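Local coordinates for acyl-CoA dehydrogenase (Bacillus anthracis, PDB 3OWA), which probably catalyses the FAD-dependent alpha,beta-dehydrogenation of acyl-CoA thioesters, as its family does, and holds a bound FAD in the crystal, at residues Phe17-Glu21 and Pro432-Lys436; Val27-Phe33 and Val325-Val329; Ser123-Val127 and Tyr138-Leu142; Gln308-Asn313 and Lys582-Ala586. One frame throughout, in Å; residues are numbered along the deposited sequence.

Interaction 1 of 4, residues Phe17-Glu21 and Pro432-Lys436; sequences FLVDE and PLLQK
Lys436 NZ donates to the backbone carbonyl of Val19, with NZ 3.0 Å from Val19 O. The C=O...N angle is 155° and the ammonium sits 24° off the carbonyl plane, a nearly head-on approach that leans slightly to one side of the peptide. Asp20 adds a second, looser attraction: its OD1 lies 3.9 Å from Lys436 NZ, a long salt bridge whose carboxylate arm runs at about a right angle to the lysine chain. The lysine reaches both acceptors because its chain bends at its second torsion and again at its fourth, laying the CG and CD methylenes against Val19 CG1 before the nitrogen turns to the backbone.

The contact joins the loop ahead of helix 35-52, where a 3-10 turn ends at Leu18, to the first turn of helix 433-444, which follows helix 411-427 in this largely helical part of the acyl-CoA dehydrogenase fold. Val19 is the apolar wedge between them. One branch, CG1, faces the aliphatic part of the lysine, 3.5 Å from Lys436 CG, and also reaches the ring of Pro432. The other, CG2, meets Leu433 CD2 at 3.6 Å. Leu433 in turn rests on Phe422 and Ala426 of helix 411-427, and Phe422 is shared with Leu18. Lys468 also donates to Asp20 O.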
loop_
_atom_site.group_PDB
_atom_site.type_symbol
_atom_site.label_atom_id
_atom_site.label_comp_id
_atom_site.label_asym_id
_atom_site.label_seq_id
_atom_site.Cartn_x
_atom_site.Cartn_y
_atom_site.Cartn_z
ATOM N N PHE A 17 30.175 1.007 -3.773
ATOM C CA PHE A 17 29.381 0.865 -4.997
ATOM C C PHE A 17 28.974 2.230 -5.580
ATOM O O PHE A 17 28.730 2.347 -6.768
ATOM C CB PHE A 17 28.128 0.008 -4.759
ATOM C CG PHE A 17 27.108 0.646 -3.840
ATOM C CD1 PHE A 17 26.137 1.510 -4.339
ATOM C CD2 PHE A 17 27.120 0.377 -2.468
ATOM C CE1 PHE A 17 25.197 2.105 -3.482
ATOM C CE2 PHE A 17 26.177 0.957 -1.612
ATOM C CZ PHE A 17 25.222 1.829 -2.125
ATOM N N LEU A 18 28.897 3.250 -4.740
ATOM C CA LEU A 18 28.453 4.555 -5.171
ATOM C C LEU A 18 29.489 5.295 -6.036
ATOM O O LEU A 18 29.147 6.223 -6.783
ATOM C CB LEU A 18 28.100 5.409 -3.953
ATOM C CG LEU A 18 27.707 6.864 -4.246
ATOM C CD1 LEU A 18 26.550 6.946 -5.241
ATOM C CD2 LEU A 18 27.387 7.646 -2.961
ATOM N N VAL A 19 30.741 4.862 -5.943
ATOM C CA VAL A 19 31.888 5.642 -6.414
ATOM C C VAL A 19 32.864 4.813 -7.268
ATOM O O VAL A 19 33.700 5.364 -7.986
ATOM C CB VAL A 19 32.593 6.283 -5.179
ATOM C CG1 VAL A 19 34.048 6.473 -5.394
ATOM C CG2 VAL A 19 31.943 7.596 -4.812
ATOM N N ASP A 20 32.756 3.491 -7.205
ATOM C CA ASP A 20 33.685 2.612 -7.908
ATOM C C ASP A 20 32.926 1.730 -8.870
ATOM O O ASP A 20 31.741 1.450 -8.673
ATOM C CB ASP A 20 34.472 1.741 -6.920
ATOM C CG ASP A 20 35.469 2.546 -6.083
ATOM O OD1 ASP A 20 35.977 3.583 -6.572
ATOM O OD2 ASP A 20 35.763 2.137 -4.935
ATOM N N GLU A 21 33.617 1.282 -9.905
ATOM C CA GLU A 21 33.007 0.487 -10.953
ATOM C C GLU A 21 33.059 -0.984 -10.525
ATOM O O GLU A 21 33.989 -1.704 -10.893
ATOM C CB GLU A 21 33.773 0.723 -12.270
ATOM C CG GLU A 21 32.914 0.846 -13.517
ATOM C CD GLU A 21 32.723 -0.483 -14.238
ATOM O OE1 GLU A 21 32.336 -1.483 -13.584
ATOM O OE2 GLU A 21 32.956 -0.527 -15.469
ATOM N N PRO A 432 36.548 8.015 -0.868
ATOM C CA PRO A 432 37.114 9.198 -1.518
ATOM C C PRO A 432 36.032 10.085 -2.137
ATOM O O PRO A 432 36.094 10.392 -3.331
ATOM C CB PRO A 432 38.005 8.593 -2.607
ATOM C CG PRO A 432 37.308 7.320 -2.975
ATOM C CD PRO A 432 36.677 6.806 -1.709
ATOM N N LEU A 433 35.067 10.507 -1.320
ATOM C CA LEU A 433 33.876 11.227 -1.811
ATOM C C LEU A 433 34.145 12.644 -2.343
ATOM O O LEU A 433 33.631 13.000 -3.404
ATOM C CB LEU A 433 32.739 11.242 -0.767
ATOM C CG LEU A 433 31.975 9.969 -0.369
ATOM C CD1 LEU A 433 30.680 10.366 0.330
ATOM C CD2 LEU A 433 31.675 9.053 -1.552
ATOM N N LEU A 434 34.927 13.439 -1.607
ATOM C CA LEU A 434 35.315 14.785 -2.059
ATOM C C LEU A 434 36.102 14.707 -3.362
ATOM O O LEU A 434 35.768 15.387 -4.337
ATOM C CB LEU A 434 36.138 15.521 -0.991
ATOM C CG LEU A 434 35.403 16.291 0.113
ATOM C CD1 LEU A 434 36.379 16.644 1.228
ATOM C CD2 LEU A 434 34.718 17.547 -0.422
ATOM N N GLN A 435 37.132 13.854 -3.356
ATOM C CA GLN A 435 38.020 13.629 -4.500
ATOM C C GLN A 435 37.300 13.061 -5.729
ATOM O O GLN A 435 37.797 13.174 -6.857
ATOM C CB GLN A 435 39.178 12.709 -4.102
ATOM C CG GLN A 435 40.271 13.390 -3.287
ATOM C CD GLN A 435 41.601 12.664 -3.385
ATOM O OE1 GLN A 435 41.764 11.565 -2.848
ATOM N NE2 GLN A 435 42.562 13.277 -4.076
ATOM N N LYS A 436 36.135 12.454 -5.498
ATOM C CA LYS A 436 35.327 11.870 -6.575
ATOM C C LYS A 436 34.238 12.842 -7.062
ATOM O O LYS A 436 33.834 12.811 -8.236
ATOM C CB LYS A 436 34.723 10.528 -6.126
ATOM C CG LYS A 436 34.917 9.400 -7.130
ATOM C CD LYS A 436 36.357 8.905 -7.150
ATOM C CE LYS A 436 36.716 8.270 -8.485
ATOM N NZ LYS A 436 36.257 6.862 -8.571
#

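Interaction 2 of 4, residues Val27-Phe33 and Val325-Val329; sequences VFTPEDF and VYRTV
Phe33 presents its ring edge to one face of the Tyr326 ring, a T-shaped pair with centroids 5.2 Å apart and planes at 77°. The leading atom, Phe33 CZ, stands 3.8 Å from Tyr326 CE2, nearer the rim of the tyrosine than its centre. Over one face of Phe33 lies the carbonyl oxygen of Pro30, while the Pro30 ring itself approaches Tyr326 obliquely. Phe28 uses its edge differently: CD2 comes 3.6 Å from Tyr326 O, close to the plane of the phenylalanine ring. The guanidinium of Arg327 is a further flat group, with Val27 CG1 over one face and 3.7 Å from Arg327 NE; the arginine chain is extended, CG anti to the backbone N (chi1 174°), and crosses the valine at a slant.

Backbones also come close. Phe28 O receives a CA-H...O contact from Arg327 CA at 3.5 Å, and a water joins Phe28 N to Arg327 O. Within the loop, Asp32 OD2 accepts from Thr29 N and Asp32 N donates to Thr29 O, both bonds spanning the short 3-10 turn.

The polar ends find partners further off: Tyr326 OH bonds to Glu103, and Arg327 pairs with Glu507. Segment 27-33, just ahead of helix 35-52, lies against helix 305-336, with Val96 of helix 95-105 touching Phe28 and Phe33, and Leu511 and Arg512 of helix 490-520 touching Val27 and Pro30.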
loop_
_atom_site.group_PDB
_atom_site.type_symbol
_atom_site.label_atom_id
_atom_site.label_comp_id
_atom_site.label_asym_id
_atom_site.label_seq_id
_atom_site.Cartn_x
_atom_site.Cartn_y
_atom_site.Cartn_z
ATOM N N VAL A 27 30.665 -9.479 -6.814
ATOM C CA VAL A 27 29.325 -9.698 -6.265
ATOM C C VAL A 27 28.996 -11.169 -6.086
ATOM O O VAL A 27 29.350 -12.019 -6.921
ATOM C CB VAL A 27 28.194 -9.008 -7.091
ATOM C CG1 VAL A 27 28.411 -7.502 -7.165
ATOM C CG2 VAL A 27 28.080 -9.612 -8.474
ATOM N N PHE A 28 28.324 -11.459 -4.983
ATOM C CA PHE A 28 27.764 -12.781 -4.737
ATOM C C PHE A 28 26.300 -12.798 -5.214
ATOM O O PHE A 28 25.561 -11.840 -4.983
ATOM C CB PHE A 28 27.881 -13.145 -3.248
ATOM C CG PHE A 28 27.390 -14.528 -2.929
ATOM C CD1 PHE A 28 28.221 -15.627 -3.119
ATOM C CD2 PHE A 28 26.092 -14.729 -2.463
ATOM C CE1 PHE A 28 27.775 -16.917 -2.852
ATOM C CE2 PHE A 28 25.625 -16.006 -2.204
ATOM C CZ PHE A 28 26.477 -17.109 -2.386
ATOM N N THR A 29 25.898 -13.868 -5.902
ATOM C CA THR A 29 24.537 -13.990 -6.422
ATOM C C THR A 29 23.947 -15.363 -6.075
ATOM O O THR A 29 24.688 -16.277 -5.760
ATOM C CB THR A 29 24.485 -13.817 -7.978
ATOM O OG1 THR A 29 24.905 -15.024 -8.591
ATOM C CG2 THR A 29 25.342 -12.651 -8.468
ATOM N N PRO A 30 22.612 -15.519 -6.172
ATOM C CA PRO A 30 22.074 -16.856 -5.931
ATOM C C PRO A 30 22.661 -17.954 -6.833
ATOM O O PRO A 30 22.624 -19.132 -6.453
ATOM C CB PRO A 30 20.569 -16.681 -6.165
ATOM C CG PRO A 30 20.284 -15.215 -5.800
ATOM C CD PRO A 30 21.556 -14.479 -6.187
ATOM N N GLU A 31 23.204 -17.590 -8.003
ATOM C CA GLU A 31 23.817 -18.578 -8.913
ATOM C C GLU A 31 25.120 -19.150 -8.332
ATOM O O GLU A 31 25.587 -20.221 -8.737
ATOM C CB GLU A 31 24.036 -17.985 -10.333
ATOM C CG GLU A 31 22.760 -17.798 -11.169
ATOM C CD GLU A 31 21.749 -16.767 -10.571
ATOM O OE1 GLU A 31 22.115 -15.605 -10.315
ATOM O OE2 GLU A 31 20.572 -17.127 -10.379
ATOM N N ASP A 32 25.670 -18.441 -7.347
ATOM C CA ASP A 32 26.847 -18.862 -6.613
ATOM C C ASP A 32 26.567 -19.806 -5.424
ATOM O O ASP A 32 27.504 -20.220 -4.751
ATOM C CB ASP A 32 27.605 -17.613 -6.142
ATOM C CG ASP A 32 28.052 -16.724 -7.316
ATOM O OD1 ASP A 32 28.529 -17.298 -8.320
ATOM O OD2 ASP A 32 27.929 -15.481 -7.251
ATOM N N PHE A 33 25.301 -20.143 -5.156
ATOM C CA PHE A 33 24.977 -21.074 -4.068
ATOM C C PHE A 33 25.681 -22.412 -4.321
ATOM O O PHE A 33 25.709 -22.866 -5.458
ATOM C CB PHE A 33 23.474 -21.360 -4.000
ATOM C CG PHE A 33 22.626 -20.196 -3.495
ATOM C CD1 PHE A 33 21.280 -20.141 -3.801
ATOM C CD2 PHE A 33 23.183 -19.172 -2.749
ATOM C CE1 PHE A 33 20.473 -19.075 -3.350
ATOM C CE2 PHE A 33 22.385 -18.096 -2.293
ATOM C CZ PHE A 33 21.037 -18.066 -2.595
ATOM N N VAL A 325 19.878 -8.147 -1.973
ATOM C CA VAL A 325 19.993 -8.722 -0.619
ATOM C C VAL A 325 21.136 -9.747 -0.538
ATOM O O VAL A 325 21.927 -9.710 0.409
ATOM C CB VAL A 325 18.646 -9.323 -0.096
ATOM C CG1 VAL A 325 18.825 -9.944 1.243
ATOM C CG2 VAL A 325 17.597 -8.222 0.050
ATOM N N TYR A 326 21.203 -10.678 -1.489
ATOM C CA TYR A 326 22.253 -11.699 -1.455
ATOM C C TYR A 326 23.637 -11.142 -1.778
ATOM O O TYR A 326 24.630 -11.681 -1.328
ATOM C CB TYR A 326 21.917 -12.918 -2.324
ATOM C CG TYR A 326 20.978 -13.843 -1.590
ATOM C CD1 TYR A 326 19.598 -13.837 -1.850
ATOM C CD2 TYR A 326 21.462 -14.676 -0.582
ATOM C CE1 TYR A 326 18.731 -14.681 -1.119
ATOM C CE2 TYR A 326 20.625 -15.517 0.136
ATOM C CZ TYR A 326 19.261 -15.504 -0.132
ATOM O OH TYR A 326 18.450 -16.334 0.587
ATOM N N ARG A 327 23.668 -10.040 -2.515
ATOM C CA ARG A 327 24.877 -9.268 -2.692
ATOM C C ARG A 327 25.389 -8.840 -1.325
ATOM O O ARG A 327 26.554 -9.015 -1.032
ATOM C CB ARG A 327 24.613 -8.038 -3.562
ATOM C CG ARG A 327 25.807 -7.090 -3.691
ATOM C CD ARG A 327 25.549 -6.028 -4.725
ATOM N NE ARG A 327 26.687 -5.135 -4.930
ATOM C CZ ARG A 327 26.678 -4.073 -5.735
ATOM N NH1 ARG A 327 25.585 -3.743 -6.431
ATOM N NH2 ARG A 327 27.771 -3.334 -5.836
ATOM N N THR A 328 24.522 -8.257 -0.496
ATOM C CA THR A 328 24.933 -7.826 0.825
ATOM C C THR A 328 25.406 -9.006 1.691
ATOM O O THR A 328 26.433 -8.902 2.391
ATOM C CB THR A 328 23.774 -7.064 1.525
ATOM O OG1 THR A 328 23.442 -5.913 0.753
ATOM C CG2 THR A 328 24.169 -6.611 2.913
ATOM N N VAL A 329 24.648 -10.109 1.662
ATOM C CA VAL A 329 25.012 -11.318 2.404
ATOM C C VAL A 329 26.405 -11.775 1.945
ATOM O O VAL A 329 27.280 -12.064 2.771
ATOM C CB VAL A 329 23.958 -12.447 2.242
ATOM C CG1 VAL A 329 24.371 -13.666 3.035
ATOM C CG2 VAL A 329 22.539 -11.966 2.722
HETATM O O HOH W 1 28.388 -9.399 -2.895
#

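Interaction 3 of 4, residues Ser123-Val127 and Tyr138-Leu142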
loop_
_atom_site.group_PDB
_atom_site.type_symbol
_atom_site.label_atom_id
_atom_site.label_comp_id
_atom_site.label_asym_id
_atom_site.label_seq_id
_atom_site.Cartn_x
_atom_site.Cartn_y
_atom_site.Cartn_z
ATOM N N SER A 123 19.503 -14.044 20.202
ATOM C CA SER A 123 20.673 -14.875 20.507
ATOM C C SER A 123 21.984 -14.182 20.167
ATOM O O SER A 123 22.967 -14.312 20.920
ATOM C CB SER A 123 20.636 -16.212 19.747
ATOM O OG SER A 123 19.646 -17.089 20.287
ATOM N N LEU A 124 22.006 -13.467 19.043
ATOM C CA LEU A 124 23.239 -12.854 18.532
ATOM C C LEU A 124 23.909 -11.855 19.485
ATOM O O LEU A 124 25.117 -11.715 19.443
ATOM C CB LEU A 124 23.031 -12.202 17.164
ATOM C CG LEU A 124 22.811 -13.174 16.005
ATOM C CD1 LEU A 124 22.615 -12.411 14.701
ATOM C CD2 LEU A 124 23.949 -14.208 15.884
ATOM N N PRO A 125 23.152 -11.159 20.338
ATOM C CA PRO A 125 23.915 -10.317 21.291
ATOM C C PRO A 125 24.890 -11.115 22.165
ATOM O O PRO A 125 25.941 -10.606 22.519
ATOM C CB PRO A 125 22.833 -9.673 22.143
ATOM C CG PRO A 125 21.640 -9.602 21.172
ATOM C CD PRO A 125 21.710 -10.839 20.345
ATOM N N ILE A 126 24.545 -12.356 22.482
ATOM C CA ILE A 126 25.418 -13.233 23.281
ATOM C C ILE A 126 26.512 -13.810 22.386
ATOM O O ILE A 126 27.681 -13.851 22.776
ATOM C CB ILE A 126 24.613 -14.345 24.019
ATOM C CG1 ILE A 126 23.616 -13.695 25.006
ATOM C CG2 ILE A 126 25.565 -15.295 24.783
ATOM C CD1 ILE A 126 22.641 -14.688 25.691
ATOM N N VAL A 127 26.135 -14.252 21.191
ATOM C CA VAL A 127 27.115 -14.716 20.212
ATOM C C VAL A 127 28.209 -13.665 19.942
ATOM O O VAL A 127 29.404 -13.982 19.946
ATOM C CB VAL A 127 26.451 -15.152 18.860
ATOM C CG1 VAL A 127 27.535 -15.533 17.816
ATOM C CG2 VAL A 127 25.469 -16.328 19.073
ATOM N N TYR A 138 24.957 -19.840 27.949
ATOM C CA TYR A 138 23.657 -19.636 27.283
ATOM C C TYR A 138 23.544 -20.279 25.913
ATOM O O TYR A 138 22.516 -20.859 25.604
ATOM C CB TYR A 138 23.225 -18.155 27.261
ATOM C CG TYR A 138 22.877 -17.633 28.645
ATOM C CD1 TYR A 138 23.808 -16.899 29.395
ATOM C CD2 TYR A 138 21.630 -17.898 29.227
ATOM C CE1 TYR A 138 23.505 -16.426 30.692
ATOM C CE2 TYR A 138 21.311 -17.435 30.525
ATOM C CZ TYR A 138 22.258 -16.701 31.242
ATOM O OH TYR A 138 21.982 -16.233 32.501
ATOM N N LEU A 139 24.608 -20.233 25.126
ATOM C CA LEU A 139 24.530 -20.637 23.712
ATOM C C LEU A 139 24.145 -22.099 23.418
ATOM O O LEU A 139 23.321 -22.322 22.522
ATOM C CB LEU A 139 25.768 -20.229 22.934
ATOM C CG LEU A 139 25.994 -18.721 22.886
ATOM C CD1 LEU A 139 27.219 -18.463 22.058
ATOM C CD2 LEU A 139 24.790 -17.998 22.277
ATOM N N PRO A 140 24.727 -23.088 24.165
ATOM C CA PRO A 140 24.383 -24.486 23.891
ATOM C C PRO A 140 22.885 -24.720 23.975
ATOM O O PRO A 140 22.343 -25.511 23.236
ATOM C CB PRO A 140 25.114 -25.272 25.002
ATOM C CG PRO A 140 26.318 -24.415 25.333
ATOM C CD PRO A 140 25.852 -22.976 25.121
ATOM N N LEU A 141 22.225 -24.000 24.860
ATOM C CA LEU A 141 20.813 -24.160 25.091
ATOM C C LEU A 141 19.977 -23.390 24.045
ATOM O O LEU A 141 18.962 -23.895 23.556
ATOM C CB LEU A 141 20.509 -23.646 26.484
ATOM C CG LEU A 141 21.262 -24.339 27.631
ATOM C CD1 LEU A 141 21.366 -23.354 28.800
ATOM C CD2 LEU A 141 20.516 -25.661 28.038
ATOM N N LEU A 142 20.420 -22.184 23.709
ATOM C CA LEU A 142 19.755 -21.374 22.702
ATOM C C LEU A 142 19.887 -22.032 21.325
ATOM O O LEU A 142 18.940 -22.033 20.530
ATOM C CB LEU A 142 20.312 -19.957 22.704
ATOM C CG LEU A 142 20.016 -19.103 23.962
ATOM C CD1 LEU A 142 20.791 -17.796 23.890
ATOM C CD2 LEU A 142 18.536 -18.773 24.118
#
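Ile126 sends its two branches to different residues of segment 138-142: CG1 stands anti to the carbonyl carbon (chi1 -62°) and carries CD1 to Tyr138 and Leu142, whereas CG2, anti to the backbone N, turns to Leu139. In Leu139 a chi2 of -178° extends CD1, which leaves CD2 turned toward the CG2 methyls of Ile126 and Val127. There CD2 lies 3.8 Å from Ile126 CG2 and 3.7 Å from Val127 CG2. The isoleucine and leucine run antiparallel alongside one another, while Val127 meets the same leucine at about a right angle.

At the other end of Ile126, CD1 touches Tyr138 CB at 3.9 Å and Leu142 CD1 at 4.0 Å. The tyrosine takes part mainly through the base of its side chain; the ring continues past the contact, and its hydroxyl bonds to Glu213 and Asn249. Ser123 borders the apolar patch, with OG 3.8 Å from Leu142 CB. His118 serves both arms from outside the pair, its backbone O bonded to Ser123 OG and its NE2 to Leu142 O.

The two short helices, 124-129 and 132-144, form a helical hairpin within the N-terminal family region, packed beside strands 149-152 and 195-202 of the middle domain: Ser123 and Leu142 both touch Ala149, and Ile126 touches Ile197.

No hydrogen bond joins the segments directly. Cohesion here rests on interlocked aliphatic branches, while the polar atoms of Ser123 and Tyr138 are satisfied elsewhere and impose no polar pairing on this buried interface.

Interaction 4 of 4, residues Gln308-Asn313 and Lys582-Ala586; sequences QEKLAN and KREIA
Lys582 NZ donates to Asn313 OD1 at 2.8 Å, in the plane of the amide carbonyl and on a lone pair, with a C=O...N angle of 135°. The extended lysine carries its ammonium past Ala312 and Glu309, and Glu538 of helix 526-554 forms a salt bridge with it. Two waters supply further partners: both accept from Lys582 NZ and donate to Glu309 OE1, one of these bonds being weak. They span the 4.5 Å between Glu309 OE1 and Lys582 NZ. One of them also accepts from Asn313 ND2, which donates to Tyr374 OH as well.

At the other end, a water donates to Arg583 O and, weakly, to Gln308 OE1, while Gln308 NE2 donates to Ala302 O. The Arg583 guanidinium leaves the pair to reach Glu491 of the second subunit.

The helix axes of 308-313 and 582-586 approach to 8.0 Å at 80°. Such closeness suits the small residues at the crossing: Ala312 CB lies 3.3 Å from Lys582 O, and Ala586 CB 3.6 Å from Gln308 CB. Alanines thus hold the centre and direct and water-bridged polar groups the flanks, an arrangement in which Glu309 and Glu538 would probably favour a charged Lys582.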
loop_
_atom_site.group_PDB
_atom_site.type_symbol
_atom_site.label_atom_id
_atom_site.label_comp_id
_atom_site.label_asym_id
_atom_site.label_seq_id
_atom_site.Cartn_x
_atom_site.Cartn_y
_atom_site.Cartn_z
ATOM N N GLN A 308 -1.168 -9.841 -16.443
ATOM C CA GLN A 308 0.208 -10.147 -16.836
ATOM C C GLN A 308 1.150 -9.017 -16.402
ATOM O O GLN A 308 2.234 -9.259 -15.869
ATOM C CB GLN A 308 0.275 -10.333 -18.353
ATOM C CG GLN A 308 -0.439 -11.580 -18.810
ATOM C CD GLN A 308 -0.566 -11.673 -20.323
ATOM O OE1 GLN A 308 0.028 -10.884 -21.063
ATOM N NE2 GLN A 308 -1.350 -12.639 -20.788
ATOM N N GLU A 309 0.721 -7.781 -16.607
ATOM C CA GLU A 309 1.529 -6.638 -16.225
ATOM C C GLU A 309 1.804 -6.623 -14.692
ATOM O O GLU A 309 2.946 -6.394 -14.280
ATOM C CB GLU A 309 0.856 -5.328 -16.658
ATOM C CG GLU A 309 1.767 -4.086 -16.547
ATOM C CD GLU A 309 1.032 -2.753 -16.790
ATOM O OE1 GLU A 309 1.699 -1.791 -17.251
ATOM O OE2 GLU A 309 -0.204 -2.659 -16.541
ATOM N N LYS A 310 0.780 -6.863 -13.868
ATOM C CA LYS A 310 0.979 -6.908 -12.412
ATOM C C LYS A 310 2.005 -7.981 -12.055
ATOM O O LYS A 310 2.931 -7.725 -11.300
ATOM C CB LYS A 310 -0.332 -7.179 -11.664
ATOM C CG LYS A 310 -1.401 -6.123 -11.823
ATOM C CD LYS A 310 -2.666 -6.619 -11.123
ATOM C CE LYS A 310 -3.865 -5.699 -11.387
ATOM N NZ LYS A 310 -3.655 -4.346 -10.709
ATOM N N LEU A 311 1.859 -9.187 -12.613
ATOM C CA LEU A 311 2.816 -10.259 -12.355
ATOM C C LEU A 311 4.243 -9.928 -12.738
ATOM O O LEU A 311 5.173 -10.277 -11.996
ATOM C CB LEU A 311 2.413 -11.597 -13.018
ATOM C CG LEU A 311 1.247 -12.391 -12.401
ATOM C CD1 LEU A 311 0.917 -13.591 -13.239
ATOM C CD2 LEU A 311 1.559 -12.881 -10.934
ATOM N N ALA A 312 4.429 -9.269 -13.882
ATOM C CA ALA A 312 5.761 -8.876 -14.339
ATOM C C ALA A 312 6.412 -7.809 -13.448
ATOM O O ALA A 312 7.626 -7.854 -13.223
ATOM C CB ALA A 312 5.704 -8.394 -15.814
ATOM N N ASN A 313 5.628 -6.841 -12.973
ATOM C CA ASN A 313 6.149 -5.831 -12.079
ATOM C C ASN A 313 6.579 -6.490 -10.778
ATOM O O ASN A 313 7.660 -6.226 -10.263
ATOM C CB ASN A 313 5.090 -4.746 -11.785
ATOM C CG ASN A 313 4.836 -3.828 -12.965
ATOM O OD1 ASN A 313 5.666 -3.707 -13.852
ATOM N ND2 ASN A 313 3.664 -3.154 -12.959
ATOM N N LYS A 582 7.131 -6.936 -20.542
ATOM C CA LYS A 582 6.416 -7.366 -19.334
ATOM C C LYS A 582 5.525 -8.542 -19.692
ATOM O O LYS A 582 5.358 -9.451 -18.904
ATOM C CB LYS A 582 5.628 -6.215 -18.697
ATOM C CG LYS A 582 6.523 -5.213 -17.998
ATOM C CD LYS A 582 5.741 -4.034 -17.433
ATOM C CE LYS A 582 6.703 -3.017 -16.824
ATOM N NZ LYS A 582 6.028 -1.971 -16.006
ATOM N N ARG A 583 4.982 -8.545 -20.910
ATOM C CA ARG A 583 4.162 -9.675 -21.356
ATOM C C ARG A 583 5.024 -10.903 -21.505
ATOM O O ARG A 583 4.590 -12.014 -21.217
ATOM C CB ARG A 583 3.457 -9.383 -22.688
ATOM C CG ARG A 583 2.430 -8.252 -22.577
ATOM C CD ARG A 583 1.766 -8.013 -23.927
ATOM N NE ARG A 583 0.651 -7.060 -23.843
ATOM C CZ ARG A 583 -0.247 -6.927 -24.824
ATOM N NH1 ARG A 583 -0.156 -7.707 -25.908
ATOM N NH2 ARG A 583 -1.247 -6.054 -24.714
ATOM N N GLU A 584 6.245 -10.711 -21.972
ATOM C CA GLU A 584 7.183 -11.825 -22.083
ATOM C C GLU A 584 7.595 -12.353 -20.692
ATOM O O GLU A 584 7.601 -13.564 -20.457
ATOM C CB GLU A 584 8.405 -11.398 -22.879
ATOM C CG GLU A 584 9.219 -12.567 -23.385
ATOM C CD GLU A 584 10.285 -12.177 -24.426
ATOM O OE1 GLU A 584 10.250 -11.035 -24.954
ATOM O OE2 GLU A 584 11.168 -13.020 -24.684
ATOM N N ILE A 585 7.921 -11.444 -19.771
ATOM C CA ILE A 585 8.222 -11.858 -18.385
ATOM C C ILE A 585 7.066 -12.715 -17.842
ATOM O O ILE A 585 7.274 -13.808 -17.310
ATOM C CB ILE A 585 8.449 -10.625 -17.451
ATOM C CG1 ILE A 585 9.793 -9.953 -17.767
ATOM C CG2 ILE A 585 8.350 -11.039 -15.962
ATOM C CD1 ILE A 585 9.916 -8.464 -17.338
ATOM N N ALA A 586 5.843 -12.204 -17.990
ATOM C CA ALA A 586 4.650 -12.841 -17.416
ATOM C C ALA A 586 4.401 -14.217 -18.002
ATOM O O ALA A 586 4.015 -15.139 -17.280
ATOM C CB ALA A 586 3.447 -11.974 -17.616
HETATM O O HOH W 2 2.173 -12.826 -21.632
HETATM O O HOH W 3 3.335 -0.955 -15.088
HETATM O O HOH W 4 4.248 -0.897 -18.112
#

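Followed from the N terminus, the chain first supplies segment 17-21, whose partner 432-436 closes the long loop of interaction 1. Segment 27-33 opens interaction 2, closed by 325-329 and lying wholly within that loop. Interaction 3 is local, 123-127 meeting 138-142 with ten residues between, and is enclosed by both. Interaction 4 begins at 308-313, before either larger loop has closed, and ends at 582-586, so it crosses interactions 1 and 2. Interactions 1 and 2, which touch where Phe17 packs on Arg327, tie the loop ahead of helix 35-52 to helices 433-444 and 305-336; interaction 4 ties helix 305-336 to helix 578-592, while interaction 3 stays in the N-terminal domain.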